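GH5 (Bacteroidetes bacterium AC2a, PDB 4YHE) probably hydrolyses beta-glucosidic linkages of cellulose or related glucans, as a family 5 glycoside hydrolase built on a beta/alpha barrel. Local coordinates at residues Y243-Y248 / D263-V268; G250-N255 / G297-A302; F293-A298 / L329-G334; Y312-I317 / R362-S367. All coordinates share one frame; numbering follows the deposited sequence.

Contact 1. Residues Y243-Y248 / D263-V268; sequences YDPWDY and DVVPGV
P245, V265 and V268 form a small apolar contact, without a hydrogen bond across it, between the start of the short helix 246-249 and the loop that runs on toward helix 270-285. The pyrrolidine ring of P245 meets two valine methyls: its CB lies 3.7 Å from V268 CG1, and its CG lies 3.9 Å from V265 CG2. The proline and each valine pass alongside one another in opposite directions. V265 does most of the work, because one of its methyls is shared. With CG1 anti to the backbone N (chi1 173°), CG2 is turned to the start of the helix, where it comes within 3.7 Å of Y248 N and 4.1 Å of D247 CB. A compact apolar residue suits this place, since that one methyl fits between the proline ring and the first turn of the helix. The CB of Y248 also approaches it, but its ring leads away into the interior, packing edge-to-face on Y313. Beyond its CB, D247 carries its carboxylate clear of the valines, OD1 bonding the hydroxyl of S251. Two local features fix the apolar surfaces. The peptide before P245 is cis, and P245 takes the N-cap position, where a proline needs no amide hydrogen; its carbonyl O accepts from Y248 N. On the opposing loop, V268 N returns to V265 O at 3.2 Å, closing a type II turn with P266 and G267 at its corners, G267 taking the positive phi of the third position. The arrangement is a folded beta-alpha loop following the sixth strand of a TIM barrel.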
loop_
_atom_site.group_PDB
_atom_site.type_symbol
_atom_site.label_atom_id
_atom_site.label_comp_id
_atom_site.label_asym_id
_atom_site.label_seq_id
_atom_site.Cartn_x
_atom_site.Cartn_y
_atom_site.Cartn_z
ATOM N N TYR A 243 5.154 8.288 1.632
ATOM C CA TYR A 243 4.605 9.642 1.792
ATOM C C TYR A 243 5.764 10.669 1.952
ATOM O O TYR A 243 5.678 11.655 2.703
ATOM C CB TYR A 243 3.655 9.685 2.969
ATOM C CG TYR A 243 2.508 8.721 2.867
ATOM C CD1 TYR A 243 1.324 9.092 2.251
ATOM C CD2 TYR A 243 2.605 7.423 3.379
ATOM C CE1 TYR A 243 0.244 8.219 2.158
ATOM C CE2 TYR A 243 1.532 6.542 3.292
ATOM C CZ TYR A 243 0.369 6.941 2.659
ATOM O OH TYR A 243 -0.707 6.115 2.591
ATOM N N ASP A 244 6.822 10.457 1.177
ATOM C CA ASP A 244 8.070 11.207 1.318
ATOM C C ASP A 244 8.092 12.470 0.458
ATOM O O ASP A 244 7.615 12.430 -0.691
ATOM C CB ASP A 244 9.270 10.333 0.912
ATOM C CG ASP A 244 9.442 9.089 1.783
ATOM O OD1 ASP A 244 9.391 9.204 3.013
ATOM O OD2 ASP A 244 9.612 7.974 1.221
ATOM N N PRO A 245 8.652 13.581 0.987
ATOM C CA PRO A 245 9.072 13.691 2.397
ATOM C C PRO A 245 7.874 14.017 3.279
ATOM O O PRO A 245 7.025 14.804 2.908
ATOM C CB PRO A 245 10.075 14.851 2.374
ATOM C CG PRO A 245 9.590 15.723 1.262
ATOM C CD PRO A 245 8.891 14.841 0.257
ATOM N N TRP A 246 7.826 13.444 4.469
ATOM C CA TRP A 246 6.626 13.473 5.246
ATOM C C TRP A 246 6.138 14.873 5.545
ATOM O O TRP A 246 4.935 15.122 5.508
ATOM C CB TRP A 246 6.833 12.702 6.587
ATOM C CG TRP A 246 5.610 12.760 7.434
ATOM C CD1 TRP A 246 5.437 13.484 8.565
ATOM C CD2 TRP A 246 4.363 12.100 7.190
ATOM N NE1 TRP A 246 4.184 13.323 9.040
ATOM C CE2 TRP A 246 3.499 12.461 8.233
ATOM C CE3 TRP A 246 3.900 11.237 6.201
ATOM C CZ2 TRP A 246 2.204 11.989 8.321
ATOM C CZ3 TRP A 246 2.607 10.747 6.295
ATOM C CH2 TRP A 246 1.769 11.143 7.332
ATOM N N ASP A 247 7.043 15.810 5.861
ATOM C CA ASP A 247 6.579 17.146 6.257
ATOM C C ASP A 247 6.091 18.041 5.065
ATOM O O ASP A 247 5.573 19.150 5.264
ATOM C CB ASP A 247 7.606 17.825 7.129
ATOM C CG ASP A 247 7.601 17.272 8.563
ATOM O OD1 ASP A 247 6.554 16.765 9.011
ATOM O OD2 ASP A 247 8.680 17.341 9.191
ATOM N N TYR A 248 6.246 17.517 3.862
ATOM C CA TYR A 248 5.518 18.025 2.693
ATOM C C TYR A 248 4.234 17.243 2.415
ATOM O O TYR A 248 3.131 17.816 2.409
ATOM C CB TYR A 248 6.399 18.028 1.441
ATOM C CG TYR A 248 5.555 18.375 0.244
ATOM C CD1 TYR A 248 5.026 19.651 0.096
ATOM C CD2 TYR A 248 5.187 17.396 -0.659
ATOM C CE1 TYR A 248 4.175 19.954 -0.967
ATOM C CE2 TYR A 248 4.346 17.677 -1.731
ATOM C CZ TYR A 248 3.815 18.948 -1.872
ATOM O OH TYR A 248 2.962 19.237 -2.950
ATOM N N ASP A 263 8.834 27.231 -0.044
ATOM C CA ASP A 263 8.355 26.707 1.256
ATOM C C ASP A 263 8.501 25.182 1.224
ATOM O O ASP A 263 7.512 24.450 1.131
ATOM C CB ASP A 263 6.913 27.123 1.477
ATOM C CG ASP A 263 6.337 26.624 2.785
ATOM O OD1 ASP A 263 7.053 26.656 3.791
ATOM O OD2 ASP A 263 5.152 26.213 2.782
ATOM N N VAL A 264 9.743 24.724 1.338
ATOM C CA VAL A 264 10.088 23.332 1.080
ATOM C C VAL A 264 10.750 22.689 2.264
ATOM O O VAL A 264 11.383 23.388 3.049
ATOM C CB VAL A 264 11.049 23.202 -0.115
ATOM C CG1 VAL A 264 10.351 23.604 -1.410
ATOM C CG2 VAL A 264 12.329 23.996 0.112
ATOM N N VAL A 265 10.644 21.362 2.362
ATOM C CA VAL A 265 11.447 20.582 3.301
ATOM C C VAL A 265 12.918 20.800 2.931
ATOM O O VAL A 265 13.323 20.539 1.776
ATOM C CB VAL A 265 11.125 19.063 3.275
ATOM C CG1 VAL A 265 12.111 18.289 4.153
ATOM C CG2 VAL A 265 9.687 18.762 3.701
ATOM N N PRO A 266 13.727 21.328 3.867
ATOM C CA PRO A 266 15.086 21.698 3.446
ATOM C C PRO A 266 15.924 20.563 2.904
ATOM O O PRO A 266 16.096 19.542 3.543
ATOM C CB PRO A 266 15.713 22.276 4.735
ATOM C CG PRO A 266 14.557 22.874 5.429
ATOM C CD PRO A 266 13.445 21.851 5.217
ATOM N N GLY A 267 16.401 20.754 1.683
ATOM C CA GLY A 267 17.263 19.807 1.024
ATOM C C GLY A 267 16.654 18.488 0.614
ATOM O O GLY A 267 17.395 17.566 0.298
ATOM N N VAL A 268 15.326 18.374 0.620
ATOM C CA VAL A 268 14.697 17.111 0.250
ATOM C C VAL A 268 13.689 17.332 -0.882
ATOM O O VAL A 268 12.580 17.818 -0.663
ATOM C CB VAL A 268 13.977 16.442 1.429
ATOM C CG1 VAL A 268 13.497 15.064 0.990
ATOM C CG2 VAL A 268 14.904 16.328 2.648
#

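Contact 2. Residues G250-N255 / G297-A302; sequences GSAKYN and GAVRRA
V299 is the first residue of 297-302 to press on the facing loop: its CG1 lies 3.9 Å from G250 O, and its CG2 lies 3.9 Å from A252 CB. G250 brings only backbone here and A252 only a methyl, so the valine can come in close. The same CG2 covers one face of the R301 guanidinium, offset toward its rim. The two segments belong to beta-alpha loops that follow consecutive strands of the TIM barrel, 236-242 and 291-296, and polar bonds tie them together. R300 bonds S336 O through NH2, leaving R301 to do the joining. Bends at chi2 and chi3 fold the R301 chain back, so that NE donates to V299 O at 2.9 Å and NH1 is carried across to the 250-255 loop. NH1 meets N255 OD1 at 2.8 Å in a fairly straight bond (154°), arriving from above the amide's carbonyl plane; amide and guanidinium stand nearly perpendicular, 84° apart. A weak bond from NH1 to Y254 O (3.2 Å) lies at the guanidinium edge. NH2 reaches Y248 O, and the Y248 ring makes a cation-pi contact with the group. Arginine fits because its several N-H groups, spread in one plane, can serve carbonyl oxygens of both loops together. Its backbone N is taken by the E307 carboxylate, at the head of helix 304-323.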
loop_
_atom_site.group_PDB
_atom_site.type_symbol
_atom_site.label_atom_id
_atom_site.label_comp_id
_atom_site.label_asym_id
_atom_site.label_seq_id
_atom_site.Cartn_x
_atom_site.Cartn_y
_atom_site.Cartn_z
ATOM N N GLY A 250 2.637 14.529 3.949
ATOM C CA GLY A 250 1.782 13.996 4.967
ATOM C C GLY A 250 1.310 14.998 6.001
ATOM O O GLY A 250 0.105 15.204 6.156
ATOM N N SER A 251 2.247 15.644 6.692
ATOM C CA SER A 251 1.861 16.639 7.718
ATOM C C SER A 251 1.546 17.982 7.107
ATOM O O SER A 251 0.859 18.771 7.724
ATOM C CB SER A 251 2.928 16.803 8.792
ATOM O OG SER A 251 4.081 17.395 8.239
ATOM N N ALA A 252 2.063 18.255 5.904
ATOM C CA ALA A 252 1.891 19.553 5.241
ATOM C C ALA A 252 2.363 20.744 6.074
ATOM O O ALA A 252 1.750 21.808 6.036
ATOM C CB ALA A 252 0.432 19.763 4.851
ATOM N N LYS A 253 3.431 20.561 6.856
ATOM C CA LYS A 253 4.081 21.687 7.457
ATOM C C LYS A 253 4.653 22.599 6.386
ATOM O O LYS A 253 4.693 23.833 6.566
ATOM C CB LYS A 253 5.214 21.237 8.349
ATOM C CG LYS A 253 4.742 20.643 9.659
ATOM C CD LYS A 253 5.924 20.117 10.413
ATOM C CE LYS A 253 5.522 19.203 11.536
ATOM N NZ LYS A 253 4.801 19.895 12.608
ATOM N N TYR A 254 5.130 21.997 5.304
ATOM C CA TYR A 254 5.579 22.733 4.141
ATOM C C TYR A 254 4.602 22.495 2.987
ATOM O O TYR A 254 4.119 21.382 2.797
ATOM C CB TYR A 254 6.968 22.255 3.739
ATOM C CG TYR A 254 8.017 22.453 4.818
ATOM C CD1 TYR A 254 8.205 21.493 5.819
ATOM C CD2 TYR A 254 8.794 23.607 4.860
ATOM C CE1 TYR A 254 9.161 21.659 6.811
ATOM C CE2 TYR A 254 9.758 23.790 5.846
ATOM C CZ TYR A 254 9.935 22.806 6.826
ATOM O OH TYR A 254 10.863 22.995 7.835
ATOM N N ASN A 255 4.370 23.513 2.161
ATOM C CA ASN A 255 3.381 23.374 1.117
ATOM C C ASN A 255 3.891 23.552 -0.302
ATOM O O ASN A 255 3.100 23.653 -1.224
ATOM C CB ASN A 255 2.186 24.282 1.444
ATOM C CG ASN A 255 1.361 23.721 2.578
ATOM O OD1 ASN A 255 0.694 22.710 2.418
ATOM N ND2 ASN A 255 1.483 24.314 3.750
ATOM N N GLY A 297 1.190 8.986 -1.648
ATOM C CA GLY A 297 0.390 10.165 -1.867
ATOM C C GLY A 297 0.916 11.387 -1.181
ATOM O O GLY A 297 1.950 11.350 -0.497
ATOM N N ALA A 298 0.177 12.462 -1.387
ATOM C CA ALA A 298 0.399 13.758 -0.773
ATOM C C ALA A 298 -0.966 14.394 -0.596
ATOM O O ALA A 298 -1.832 14.357 -1.520
ATOM C CB ALA A 298 1.275 14.646 -1.653
ATOM N N VAL A 299 -1.146 15.059 0.536
ATOM C CA VAL A 299 -2.406 15.707 0.821
ATOM C C VAL A 299 -2.740 16.896 -0.075
ATOM O O VAL A 299 -1.876 17.521 -0.699
ATOM C CB VAL A 299 -2.543 16.119 2.295
ATOM C CG1 VAL A 299 -2.422 14.878 3.180
ATOM C CG2 VAL A 299 -1.561 17.223 2.690
ATOM N N ARG A 300 -4.029 17.186 -0.131
ATOM C CA ARG A 300 -4.568 18.296 -0.884
ATOM C C ARG A 300 -4.207 19.621 -0.208
ATOM O O ARG A 300 -4.019 19.691 1.015
ATOM C CB ARG A 300 -6.099 18.161 -0.969
ATOM C CG ARG A 300 -6.781 19.152 -1.921
ATOM C CD ARG A 300 -8.279 18.943 -1.999
ATOM N NE ARG A 300 -8.992 19.336 -0.786
ATOM C CZ ARG A 300 -9.351 20.592 -0.505
ATOM N NH1 ARG A 300 -9.014 21.601 -1.307
ATOM N NH2 ARG A 300 -10.036 20.836 0.587
ATOM N N ARG A 301 -4.164 20.677 -1.006
ATOM C CA ARG A 301 -3.878 22.017 -0.493
ATOM C C ARG A 301 -5.025 22.990 -0.713
ATOM O O ARG A 301 -5.716 22.920 -1.742
ATOM C CB ARG A 301 -2.630 22.570 -1.185
ATOM C CG ARG A 301 -1.496 21.581 -1.279
ATOM C CD ARG A 301 -0.894 21.220 0.073
ATOM N NE ARG A 301 -0.402 19.843 0.054
ATOM C CZ ARG A 301 0.695 19.390 0.662
ATOM N NH1 ARG A 301 1.484 20.186 1.372
ATOM N NH2 ARG A 301 1.011 18.111 0.551
ATOM N N ALA A 302 -5.172 23.957 0.191
ATOM C CA ALA A 302 -6.244 24.979 0.042
ATOM C C ALA A 302 -6.004 26.008 -1.084
ATOM O O ALA A 302 -6.909 26.348 -1.853
ATOM C CB ALA A 302 -6.508 25.662 1.379
#

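Contact 3. Residues F293-A298 / L329-G334; sequences FGEFGA and LYWDNG
E295 and W331 lie side by side and point the same way at the ends of adjoining barrel strands. From CB the glutamate runs extended, its CG anti to the carbonyl carbon (chi1 -61°). That CG meets W331 CE3 at 3.7 Å, and CD comes to 3.6 Å from the same carbon. OE2 is 3.7 Å from W331 CZ3, while OE1 sits above the rim of one ring face, with carboxylate and indole planes 29° apart. OE1 also binds Y243 OH, and OE2 forms a salt bridge to R59. In the backbone, parallel pairing of F296 with Y330 fixes the register: F296 N donates to L329 O (3.0 Å) and W331 N to F296 O (2.9 Å). G297 must lack a side chain, since a CB would collide with the Y330 ring. Putting an alanine in place of E295 would remove the carboxylate and would probably leave R59 without its charge partner and Y243 OH without its acceptor. E295 occupies the end of the seventh strand, where family 5 enzymes carry their nucleophile; a carboxylate gripped at both oxygens and backed by an indole is consistent with that role, being held in one orientation.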
loop_
_atom_site.group_PDB
_atom_site.type_symbol
_atom_site.label_atom_id
_atom_site.label_comp_id
_atom_site.label_asym_id
_atom_site.label_seq_id
_atom_site.Cartn_x
_atom_site.Cartn_y
_atom_site.Cartn_z
ATOM N N PHE A 293 4.262 0.221 -4.913
ATOM C CA PHE A 293 3.842 1.068 -3.820
ATOM C C PHE A 293 2.392 0.714 -3.471
ATOM O O PHE A 293 1.460 1.115 -4.156
ATOM C CB PHE A 293 4.072 2.556 -4.123
ATOM C CG PHE A 293 5.521 2.964 -4.030
ATOM C CD1 PHE A 293 6.351 2.860 -5.138
ATOM C CD2 PHE A 293 6.067 3.408 -2.820
ATOM C CE1 PHE A 293 7.693 3.206 -5.051
ATOM C CE2 PHE A 293 7.419 3.712 -2.706
ATOM C CZ PHE A 293 8.245 3.609 -3.835
ATOM N N GLY A 294 2.223 -0.030 -2.370
ATOM C CA GLY A 294 0.909 -0.295 -1.806
ATOM C C GLY A 294 0.162 0.977 -1.449
ATOM O O GLY A 294 -1.059 1.020 -1.520
ATOM N N GLU A 295 0.917 1.988 -1.029
ATOM C CA GLU A 295 0.417 3.317 -0.730
ATOM C C GLU A 295 1.398 4.367 -1.117
ATOM O O GLU A 295 2.600 4.229 -0.836
ATOM C CB GLU A 295 0.170 3.483 0.775
ATOM C CG GLU A 295 -0.838 2.533 1.332
ATOM C CD GLU A 295 -1.006 2.630 2.857
ATOM O OE1 GLU A 295 -0.663 3.671 3.437
ATOM O OE2 GLU A 295 -1.495 1.649 3.425
ATOM N N PHE A 296 0.917 5.416 -1.788
ATOM C CA PHE A 296 1.661 6.664 -1.889
ATOM C C PHE A 296 0.689 7.802 -1.904
ATOM O O PHE A 296 -0.497 7.626 -2.154
ATOM C CB PHE A 296 2.602 6.720 -3.128
ATOM C CG PHE A 296 1.879 7.066 -4.412
ATOM C CD1 PHE A 296 1.095 6.111 -5.041
ATOM C CD2 PHE A 296 1.936 8.343 -4.940
ATOM C CE1 PHE A 296 0.403 6.408 -6.223
ATOM C CE2 PHE A 296 1.253 8.665 -6.132
ATOM C CZ PHE A 296 0.477 7.687 -6.766
ATOM N N GLY A 297 1.190 8.986 -1.648
ATOM C CA GLY A 297 0.390 10.165 -1.867
ATOM C C GLY A 297 0.916 11.387 -1.181
ATOM O O GLY A 297 1.950 11.350 -0.497
ATOM N N ALA A 298 0.177 12.462 -1.387
ATOM C CA ALA A 298 0.399 13.758 -0.773
ATOM C C ALA A 298 -0.966 14.394 -0.596
ATOM O O ALA A 298 -1.832 14.357 -1.520
ATOM C CB ALA A 298 1.275 14.646 -1.653
ATOM N N LEU A 329 -0.141 2.568 -5.826
ATOM C CA LEU A 329 -1.532 2.781 -5.512
ATOM C C LEU A 329 -1.703 3.973 -4.563
ATOM O O LEU A 329 -1.148 4.004 -3.446
ATOM C CB LEU A 329 -2.175 1.493 -4.979
ATOM C CG LEU A 329 -2.180 0.351 -6.010
ATOM C CD1 LEU A 329 -0.962 -0.552 -5.918
ATOM C CD2 LEU A 329 -3.451 -0.453 -5.855
ATOM N N TYR A 330 -2.449 4.959 -5.042
ATOM C CA TYR A 330 -2.710 6.185 -4.335
ATOM C C TYR A 330 -3.560 5.924 -3.069
ATOM O O TYR A 330 -4.519 5.159 -3.099
ATOM C CB TYR A 330 -3.381 7.216 -5.259
ATOM C CG TYR A 330 -3.782 8.451 -4.495
ATOM C CD1 TYR A 330 -2.821 9.375 -4.084
ATOM C CD2 TYR A 330 -5.067 8.658 -4.139
ATOM C CE1 TYR A 330 -3.141 10.485 -3.357
ATOM C CE2 TYR A 330 -5.404 9.779 -3.383
ATOM C CZ TYR A 330 -4.441 10.682 -2.992
ATOM O OH TYR A 330 -4.791 11.794 -2.248
ATOM N N TRP A 331 -3.157 6.517 -1.953
ATOM C CA TRP A 331 -3.946 6.409 -0.715
ATOM C C TRP A 331 -5.103 7.395 -0.687
ATOM O O TRP A 331 -4.906 8.610 -0.612
ATOM C CB TRP A 331 -3.055 6.614 0.511
ATOM C CG TRP A 331 -3.852 6.464 1.775
ATOM C CD1 TRP A 331 -4.234 7.462 2.609
ATOM C CD2 TRP A 331 -4.328 5.246 2.354
ATOM N NE1 TRP A 331 -4.958 6.948 3.672
ATOM C CE2 TRP A 331 -5.040 5.590 3.527
ATOM C CE3 TRP A 331 -4.253 3.902 1.986
ATOM C CZ2 TRP A 331 -5.655 4.620 4.352
ATOM C CZ3 TRP A 331 -4.860 2.942 2.808
ATOM C CH2 TRP A 331 -5.562 3.316 3.972
ATOM N N ASP A 332 -6.316 6.869 -0.759
ATOM C CA ASP A 332 -7.543 7.667 -0.675
ATOM C C ASP A 332 -8.352 7.256 0.554
ATOM O O ASP A 332 -8.885 6.171 0.615
ATOM C CB ASP A 332 -8.389 7.469 -1.927
ATOM C CG ASP A 332 -9.560 8.437 -2.007
ATOM O OD1 ASP A 332 -10.280 8.574 -0.974
ATOM O OD2 ASP A 332 -9.776 9.055 -3.119
ATOM N N ASN A 333 -8.449 8.164 1.509
ATOM C CA ASN A 333 -9.205 7.910 2.725
ATOM C C ASN A 333 -10.597 8.542 2.718
ATOM O O ASN A 333 -11.286 8.550 3.755
ATOM C CB ASN A 333 -8.410 8.348 3.952
ATOM C CG ASN A 333 -8.150 9.860 3.988
ATOM O OD1 ASN A 333 -8.597 10.618 3.108
ATOM N ND2 ASN A 333 -7.429 10.305 5.027
ATOM N N GLY A 334 -11.021 9.074 1.560
ATOM C CA GLY A 334 -12.290 9.770 1.490
ATOM C C GLY A 334 -12.394 11.175 2.111
ATOM O O GLY A 334 -13.376 11.862 1.879
#

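Contact 4. Residues Y312-I317 / R362-S367; sequences YYFRYI and RAMIDS
F314 and M364 make the tight end of this contact between two nearly parallel helices. The methionine methyl rests over the centre of the phenyl ring: M364 CE is 3.5 Å from the F314 ring centroid and 12° off the ring normal, a CH-pi contact. SD stands farther back above the same face, as in a Met-aromatic pair. The methionine chain starts with CG between the backbone N and the carbonyl carbon (chi1 57°), and a bend at chi3 then swings the methyl over the ring. Next to it F314 CB meets A363 CB at 4.1 Å, the small alanine leaving room for the axes of 312-317 and 362-367 to approach to 7.7 Å at 17°. S367 is similarly compact, and its hydroxyl donates to R315 O at 2.7 Å; the same OG also bonds Y375 OH. An alanine in place of F314 is likely to cost the M364 methyl its phenyl face and open a gap between the helices. On the solvent side R315 is partly exposed: only its first carbons touch A363 and S367, and the rest of the chain leaves the contact. Y312 CA lies against one face of its guanidinium, toward the rim. R362 and D366 do not cross the contact; they pair within their own helix, R362 gripping the carboxylate with NE and NH2. Helix 304-323 is the crossover between strands 291-296 and 327-332, and helix 357-369 follows the last of these strands, so the two are neighbours in the outer helical layer of the barrel.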
loop_
_atom_site.group_PDB
_atom_site.type_symbol
_atom_site.label_atom_id
_atom_site.label_comp_id
_atom_site.label_asym_id
_atom_site.label_seq_id
_atom_site.Cartn_x
_atom_site.Cartn_y
_atom_site.Cartn_z
ATOM N N TYR A 312 2.504 18.642 -9.528
ATOM C CA TYR A 312 3.903 18.490 -9.949
ATOM C C TYR A 312 4.546 17.304 -9.260
ATOM O O TYR A 312 5.160 16.483 -9.886
ATOM C CB TYR A 312 4.719 19.770 -9.678
ATOM C CG TYR A 312 6.190 19.598 -9.905
ATOM C CD1 TYR A 312 6.698 19.450 -11.206
ATOM C CD2 TYR A 312 7.094 19.578 -8.843
ATOM C CE1 TYR A 312 8.040 19.265 -11.429
ATOM C CE2 TYR A 312 8.451 19.425 -9.066
ATOM C CZ TYR A 312 8.918 19.265 -10.368
ATOM O OH TYR A 312 10.237 19.098 -10.636
ATOM N N TYR A 313 4.382 17.208 -7.947
ATOM C CA TYR A 313 4.878 16.042 -7.227
ATOM C C TYR A 313 4.382 14.720 -7.811
ATOM O O TYR A 313 5.180 13.831 -8.067
ATOM C CB TYR A 313 4.505 16.226 -5.766
ATOM C CG TYR A 313 4.778 15.094 -4.822
ATOM C CD1 TYR A 313 6.036 14.932 -4.229
ATOM C CD2 TYR A 313 3.767 14.246 -4.430
ATOM C CE1 TYR A 313 6.263 13.942 -3.280
ATOM C CE2 TYR A 313 3.988 13.251 -3.488
ATOM C CZ TYR A 313 5.233 13.096 -2.922
ATOM O OH TYR A 313 5.435 12.121 -1.987
ATOM N N PHE A 314 3.077 14.604 -8.092
ATOM C CA PHE A 314 2.533 13.417 -8.652
ATOM C C PHE A 314 3.117 13.155 -10.058
ATOM O O PHE A 314 3.523 12.062 -10.360
ATOM C CB PHE A 314 0.994 13.495 -8.723
ATOM C CG PHE A 314 0.276 13.469 -7.359
ATOM C CD1 PHE A 314 0.803 12.823 -6.267
ATOM C CD2 PHE A 314 -0.941 14.086 -7.219
ATOM C CE1 PHE A 314 0.129 12.806 -5.049
ATOM C CE2 PHE A 314 -1.638 14.052 -6.032
ATOM C CZ PHE A 314 -1.100 13.410 -4.940
ATOM N N ARG A 315 3.138 14.161 -10.919
ATOM C CA ARG A 315 3.674 13.922 -12.243
ATOM C C ARG A 315 5.093 13.413 -12.174
ATOM O O ARG A 315 5.437 12.416 -12.790
ATOM C CB ARG A 315 3.639 15.183 -13.082
ATOM C CG ARG A 315 2.264 15.643 -13.460
ATOM C CD ARG A 315 2.356 16.618 -14.648
ATOM N NE ARG A 315 3.125 17.836 -14.323
ATOM C CZ ARG A 315 2.669 18.857 -13.602
ATOM N NH1 ARG A 315 1.431 18.842 -13.113
ATOM N NH2 ARG A 315 3.454 19.906 -13.375
ATOM N N TYR A 316 5.914 14.089 -11.399
ATOM C CA TYR A 316 7.337 13.739 -11.325
ATOM C C TYR A 316 7.563 12.333 -10.745
ATOM O O TYR A 316 8.234 11.500 -11.355
ATOM C CB TYR A 316 8.084 14.784 -10.510
ATOM C CG TYR A 316 9.583 14.698 -10.641
ATOM C CD1 TYR A 316 10.251 15.383 -11.668
ATOM C CD2 TYR A 316 10.347 13.927 -9.770
ATOM C CE1 TYR A 316 11.610 15.258 -11.836
ATOM C CE2 TYR A 316 11.732 13.822 -9.920
ATOM C CZ TYR A 316 12.357 14.512 -10.950
ATOM O OH TYR A 316 13.718 14.455 -11.113
ATOM N N ILE A 317 7.037 12.059 -9.542
ATOM C CA ILE A 317 7.322 10.772 -8.923
ATOM C C ILE A 317 6.714 9.575 -9.677
ATOM O O ILE A 317 7.336 8.518 -9.759
ATOM C CB ILE A 317 6.944 10.730 -7.418
ATOM C CG1 ILE A 317 5.443 10.663 -7.200
ATOM C CG2 ILE A 317 7.596 11.909 -6.682
ATOM C CD1 ILE A 317 5.058 10.613 -5.721
ATOM N N ARG A 362 -5.663 12.673 -12.604
ATOM C CA ARG A 362 -5.101 12.825 -13.950
ATOM C C ARG A 362 -3.575 13.021 -13.911
ATOM O O ARG A 362 -2.864 12.394 -14.705
ATOM C CB ARG A 362 -5.790 13.981 -14.666
ATOM C CG ARG A 362 -7.262 13.754 -14.999
ATOM C CD ARG A 362 -7.475 13.181 -16.416
ATOM N NE ARG A 362 -6.796 11.914 -16.605
ATOM C CZ ARG A 362 -7.206 10.727 -16.167
ATOM N NH1 ARG A 362 -8.347 10.585 -15.516
ATOM N NH2 ARG A 362 -6.464 9.656 -16.367
ATOM N N ALA A 363 -3.072 13.859 -12.992
ATOM C CA ALA A 363 -1.636 14.057 -12.853
ATOM C C ALA A 363 -0.899 12.734 -12.672
ATOM O O ALA A 363 0.077 12.430 -13.387
ATOM C CB ALA A 363 -1.323 15.027 -11.745
ATOM N N MET A 364 -1.378 11.898 -11.739
ATOM C CA MET A 364 -0.686 10.680 -11.428
ATOM C C MET A 364 -0.813 9.629 -12.548
ATOM O O MET A 364 0.203 9.093 -13.028
ATOM C CB MET A 364 -1.129 10.163 -10.028
ATOM C CG MET A 364 -2.602 9.915 -9.835
ATOM S SD MET A 364 -2.964 9.420 -8.097
ATOM C CE MET A 364 -2.622 10.874 -7.199
ATOM N N ILE A 365 -2.036 9.379 -13.021
ATOM C CA ILE A 365 -2.255 8.317 -13.976
ATOM C C ILE A 365 -1.606 8.729 -15.305
ATOM O O ILE A 365 -0.874 7.966 -15.867
ATOM C CB ILE A 365 -3.745 8.044 -14.178
ATOM C CG1 ILE A 365 -4.331 7.454 -12.893
ATOM C CG2 ILE A 365 -4.017 7.109 -15.353
ATOM C CD1 ILE A 365 -5.833 7.347 -12.929
ATOM N N ASP A 366 -1.854 9.939 -15.757
ATOM C CA ASP A 366 -1.408 10.303 -17.124
ATOM C C ASP A 366 0.129 10.403 -17.207
ATOM O O ASP A 366 0.713 10.112 -18.250
ATOM C CB ASP A 366 -2.046 11.585 -17.571
ATOM C CG ASP A 366 -3.532 11.454 -17.755
ATOM O OD1 ASP A 366 -4.036 10.338 -17.843
ATOM O OD2 ASP A 366 -4.203 12.480 -17.843
ATOM N N SER A 367 0.788 10.748 -16.097
ATOM C CA SER A 367 2.237 10.788 -16.096
ATOM C C SER A 367 2.837 9.373 -16.167
ATOM O O SER A 367 3.737 9.127 -16.973
ATOM C CB SER A 367 2.763 11.576 -14.909
ATOM O OG SER A 367 4.152 11.816 -15.032
#

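Contact 3 lies nearest the middle of the barrel, its centre about 7 Å from that of the chain, and the others fan outward from it. Y243 of contact 1 reaches the probable active-site glutamate: its OH is 2.6 Å from E295 OE1, although the centres of contacts 1 and 3 are about 17 Å apart. Contacts 1 and 2, about 10 Å apart between centres, are tied by Y248 O to R301 NH2 (2.8 Å) and by D263 OD2 to N255 N (2.9 Å). Contact 2 continues contact 3 through G297 and A298. Contact 4 meets contact 3 at M364 CE and Y330 CD1 (3.5 Å) and contact 1 at Y313 OH and D244 O (2.6 Å).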